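Local coordinates for protein glutamine cyclotransferase (Xanthomonas campestris, PDB 3MBR) that probably catalyses the cyclisation of N-terminal glutamine residues to pyroglutamate, and folds as a five-bladed beta-propeller that holds a calcium ion, at residues 161-166 against 207-212; 31-36 against 217-222. The protein carries 1 engineered substitution. All blocks are in the same frame, centred on the assembly; numbering follows the deposited sequence.

Contact 1: residues 161-166 against 207-212. With CA (calcium ion), chain B.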
# COMPACT_ATOMS: atom_id res chain seq x y z
N GLU A 161 -11.08 0.36 -8.94
CA GLU A 161 -10.38 -0.92 -9.01
C GLU A 161 -9.41 -0.98 -7.86
O GLU A 161 -9.01 0.06 -7.30
CB GLU A 161 -9.59 -1.04 -10.31
CG GLU A 161 -10.54 -1.23 -11.47
CD GLU A 161 -9.87 -1.33 -12.81
OE1 GLU A 161 -10.24 -2.20 -13.58
OE2 GLU A 161 -9.00 -0.51 -13.12
N LEU A 162 -9.03 -2.19 -7.52
CA LEU A 162 -8.03 -2.38 -6.46
C LEU A 162 -6.66 -2.68 -7.12
O LEU A 162 -6.57 -3.65 -7.90
CB LEU A 162 -8.49 -3.50 -5.51
CG LEU A 162 -7.59 -3.92 -4.35
CD1 LEU A 162 -7.48 -2.70 -3.41
CD2 LEU A 162 -8.21 -5.04 -3.64
N LEU A 163 -5.64 -1.90 -6.84
CA LEU A 163 -4.28 -2.25 -7.27
C LEU A 163 -3.63 -2.96 -6.10
O LEU A 163 -3.72 -2.54 -4.93
CB LEU A 163 -3.45 -1.03 -7.58
CG LEU A 163 -3.85 -0.18 -8.81
CD1 LEU A 163 -2.81 0.84 -9.19
CD2 LEU A 163 -4.32 -0.93 -9.95
N ALA A 164 -2.93 -4.04 -6.39
CA ALA A 164 -2.22 -4.81 -5.34
C ALA A 164 -0.84 -5.18 -5.83
O ALA A 164 -0.69 -5.74 -6.93
CB ALA A 164 -3.01 -6.11 -5.04
N ASN A 165 0.16 -4.85 -5.02
CA ASN A 165 1.51 -5.33 -5.37
C ASN A 165 1.71 -6.79 -5.05
O ASN A 165 1.30 -7.23 -3.97
CB ASN A 165 2.56 -4.55 -4.57
CG ASN A 165 3.95 -4.75 -5.11
OD1 ASN A 165 4.23 -4.39 -6.26
ND2 ASN A 165 4.86 -5.28 -4.27
N VAL A 166 2.35 -7.52 -5.99
CA VAL A 166 2.70 -8.92 -5.87
C VAL A 166 4.30 -8.91 -5.89
O VAL A 166 5.03 -8.93 -6.97
CB VAL A 166 2.28 -9.66 -7.16
CG1 VAL A 166 2.44 -11.07 -6.90
CG2 VAL A 166 0.80 -9.35 -7.55
N ASN A 207 6.71 -1.34 -2.21
CA ASN A 207 5.88 -1.55 -1.03
C ASN A 207 4.99 -0.36 -0.78
O ASN A 207 4.34 -0.28 0.26
CB ASN A 207 6.74 -1.88 0.19
CG ASN A 207 6.11 -2.83 1.08
OD1 ASN A 207 6.85 -3.72 1.52
ND2 ASN A 207 4.88 -2.62 1.49
N GLY A 208 4.93 0.61 -1.70
CA GLY A 208 4.09 1.79 -1.48
C GLY A 208 3.42 2.13 -2.80
O GLY A 208 4.17 2.31 -3.80
N ILE A 209 2.12 2.18 -2.84
CA ILE A 209 1.38 2.58 -4.03
C ILE A 209 0.40 3.65 -3.54
O ILE A 209 -0.43 3.32 -2.67
CB ILE A 209 0.61 1.41 -4.69
CG1 ILE A 209 1.58 0.27 -5.06
CG2 ILE A 209 -0.11 1.99 -5.91
CD1 ILE A 209 0.83 -1.02 -5.41
N ALA A 210 0.47 4.86 -4.06
CA ALA A 210 -0.41 5.92 -3.58
C ALA A 210 -1.11 6.65 -4.75
O ALA A 210 -0.42 7.03 -5.69
CB ALA A 210 0.34 6.94 -2.73
N PHE A 211 -2.37 6.91 -4.67
CA PHE A 211 -3.08 7.56 -5.73
C PHE A 211 -3.61 8.91 -5.26
O PHE A 211 -4.25 9.02 -4.17
CB PHE A 211 -4.24 6.66 -6.18
CG PHE A 211 -4.97 7.22 -7.34
CD1 PHE A 211 -4.33 7.50 -8.53
CD2 PHE A 211 -6.35 7.45 -7.25
CE1 PHE A 211 -5.02 8.00 -9.64
CE2 PHE A 211 -7.08 7.92 -8.40
CZ PHE A 211 -6.40 8.21 -9.55
N ASP A 212 -3.28 9.96 -6.02
CA ASP A 212 -3.83 11.31 -5.82
C ASP A 212 -5.04 11.39 -6.73
O ASP A 212 -4.87 11.56 -7.94
CB ASP A 212 -2.74 12.30 -6.25
CG ASP A 212 -3.25 13.72 -6.43
OD1 ASP A 212 -2.41 14.57 -6.84
OD2 ASP A 212 -4.44 14.02 -6.18
CA CA B . -1.39 2.47 -0.73
O HOH W 1 -2.66 2.38 1.34

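Contact 2: residues 31-36 against 217-222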
# COMPACT_ATOMS: atom_id res chain seq x y z
N GLY A 31 -2.08 16.76 -0.88
CA GLY A 31 -0.80 17.22 -1.30
C GLY A 31 0.39 16.60 -0.60
O GLY A 31 1.52 16.85 -1.00
N HIS A 32 0.18 15.70 0.38
CA HIS A 32 1.30 15.06 1.05
C HIS A 32 1.19 13.56 0.95
O HIS A 32 0.08 12.97 0.77
CB HIS A 32 1.34 15.40 2.56
CG HIS A 32 1.50 16.86 2.81
ND1 HIS A 32 0.46 17.64 3.27
CD2 HIS A 32 2.55 17.68 2.63
CE1 HIS A 32 0.88 18.89 3.40
NE2 HIS A 32 2.14 18.95 2.99
N LEU A 33 2.34 12.94 1.04
CA LEU A 33 2.36 11.50 1.18
C LEU A 33 2.40 11.10 2.64
O LEU A 33 2.93 11.86 3.49
CB LEU A 33 3.63 10.90 0.52
CG LEU A 33 3.67 11.10 -1.00
CD1 LEU A 33 5.09 10.93 -1.57
CD2 LEU A 33 2.72 10.12 -1.60
N TYR A 34 1.83 9.95 2.97
CA TYR A 34 1.94 9.38 4.31
C TYR A 34 2.52 8.00 4.06
O TYR A 34 2.04 7.25 3.17
CB TYR A 34 0.54 9.27 4.93
CG TYR A 34 0.03 10.62 5.33
CD1 TYR A 34 -0.54 11.46 4.36
CD2 TYR A 34 0.20 11.11 6.65
CE1 TYR A 34 -1.00 12.73 4.67
CE2 TYR A 34 -0.31 12.43 6.98
CZ TYR A 34 -0.89 13.21 5.98
OH TYR A 34 -1.34 14.48 6.32
N GLU A 35 3.54 7.67 4.83
CA GLU A 35 4.29 6.46 4.59
C GLU A 35 4.56 5.69 5.89
O GLU A 35 5.04 6.33 6.86
CB GLU A 35 5.64 6.83 3.98
CG GLU A 35 6.45 5.64 3.50
CD GLU A 35 7.71 6.09 2.73
OE1 GLU A 35 8.00 7.31 2.63
OE2 GLU A 35 8.40 5.19 2.21
N SER A 36 4.25 4.41 5.98
CA SER A 36 4.53 3.55 7.14
C SER A 36 5.95 3.00 6.94
O SER A 36 6.31 2.65 5.79
CB SER A 36 3.45 2.31 6.96
OG SER A 36 3.71 1.55 8.15
N ARG A 217 -2.87 11.19 -10.18
CA ARG A 217 -1.44 10.84 -10.18
C ARG A 217 -1.24 9.57 -9.38
O ARG A 217 -1.67 9.52 -8.19
CB ARG A 217 -0.60 11.98 -9.56
CG ARG A 217 -0.79 13.34 -10.28
CD ARG A 217 0.19 14.37 -9.78
NE ARG A 217 -0.06 14.71 -8.40
CZ ARG A 217 0.76 15.44 -7.64
NH1 ARG A 217 1.89 15.98 -8.19
NH2 ARG A 217 0.44 15.70 -6.40
N LEU A 218 -0.48 8.64 -9.93
CA LEU A 218 -0.20 7.36 -9.28
C LEU A 218 1.27 7.35 -8.90
O LEU A 218 2.13 7.57 -9.78
CB LEU A 218 -0.54 6.24 -10.26
CG LEU A 218 -0.36 4.84 -9.65
CD1 LEU A 218 -1.23 4.63 -8.45
CD2 LEU A 218 -0.68 3.78 -10.75
N PHE A 219 1.61 7.09 -7.62
CA PHE A 219 3.00 7.09 -7.18
C PHE A 219 3.37 5.69 -6.65
O PHE A 219 2.57 5.03 -5.97
CB PHE A 219 3.13 8.06 -5.98
CG PHE A 219 2.75 9.49 -6.34
CD1 PHE A 219 3.57 10.28 -7.16
CD2 PHE A 219 1.58 10.02 -5.84
CE1 PHE A 219 3.21 11.60 -7.43
CE2 PHE A 219 1.23 11.30 -6.13
CZ PHE A 219 2.03 12.09 -6.92
N VAL A 220 4.63 5.29 -6.89
CA VAL A 220 5.12 4.05 -6.35
C VAL A 220 6.51 4.23 -5.72
O VAL A 220 7.35 5.00 -6.26
CB VAL A 220 5.17 2.90 -7.40
CG1 VAL A 220 3.80 2.62 -7.95
CG2 VAL A 220 6.06 3.20 -8.54
N THR A 221 6.78 3.56 -4.62
CA THR A 221 8.13 3.50 -4.10
C THR A 221 8.29 2.22 -3.31
O THR A 221 7.40 1.35 -3.33
CB THR A 221 8.48 4.73 -3.24
OG1 THR A 221 9.91 4.79 -3.05
CG2 THR A 221 7.78 4.81 -1.89
N GLY A 222 9.45 2.01 -2.69
CA GLY A 222 9.67 0.76 -1.96
C GLY A 222 10.79 0.90 -0.96
O GLY A 222 11.34 2.03 -0.74

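Contact 1: residues 161-166 against 207-212
In this five-bladed beta-propeller, I209 lies on the innermost strand of one blade and packs against L163 and N165 on the second strand of the preceding blade, while its carbonyl binds the central calcium ion. The short segments run nearly antiparallel, at 162°, but their axes come no closer than 8.2 Å and no hydrogen bond crosses between them, so this is side-chain packing between two sheets. I209 has the largest share of the buried surface. With CG1 beside the backbone N (chi1 -57°) and CD1 extended, the delta methyl reaches the backbone of the other strand, lying 3.9 Å from N165 N and 4.0 Å from N165 CB. The second branch, CG2, meets L163 CD1 more loosely at 4.4 Å. The amide of N165 is turned to another partner, its ND2 hydrogen-bonding to N153 OD1; of this side chain it is CB that meets I209, alongside the backbone N. Next to I209, N207 and G208 both face T221 on the adjoining strand, which makes a classic beta bulge. L26, E154, L155 and E156 supply the remaining protein ligands of the calcium, whose distances are 2.4 Å to the oxygen of water 1 and 2.3 Å to I209 O.

Contact 2: residues 31-36 against 217-222
L33, F219 and E35 have the most surface buried here, with T221 close behind. L33 and F219 are level with each other, their CA atoms 9.5 Å apart, and E35 and T221 follow two residues on, with CA atoms 10.0 Å apart. That spacing and the absence of any hydrogen bond across show two separate sheets meeting through side chains. One delta methyl of L33, CD2, comes obliquely to the F219 ring, 4.4 Å from CD2 of that ring. F219 also presents its edge to its own strand neighbour: F219 CZ stands 3.6 Å above the guanidinium plane of R217, over its centre. E35, with CG anti to the backbone N (chi1 -172°) and the chain extended beyond, crosses T221 at about a right angle, and its OE2 approaches T221 CG2 at 4.2 Å. Because CG2 is a methyl, this is a van der Waals approach; the polar ends have their own partners. E35 OE2 is hydrogen-bonded to T23 OG1 and H17 NE2, while T221 OG1 bonds to M227 O. Second strands of two blades thus face one another where the first and last blades of the propeller meet, the last being completed by strand 9-16 in the usual ring closure of the fold.

Contacts 1 and 2 lie on the two flanks of the last blade, packing it against the blades before and after it, with centres about 10 Å apart. They are joined through one sheet, since 207-212 and 217-222 belong to consecutive, neighbouring antiparallel strands. A210 O and F219 N, 2.8 Å apart, form a probable hydrogen bond between them, and D212 OD1 makes a salt bridge to R217 NE at 2.8 Å. Contact 1 includes a calcium ligand directly; contact 2 stands farther out, the L33 side chain being about 9 Å from the ion. Even so, A210, next to the ligand I209, touches both L33 and the calcium-binding L26, linking the second interface to the metal site.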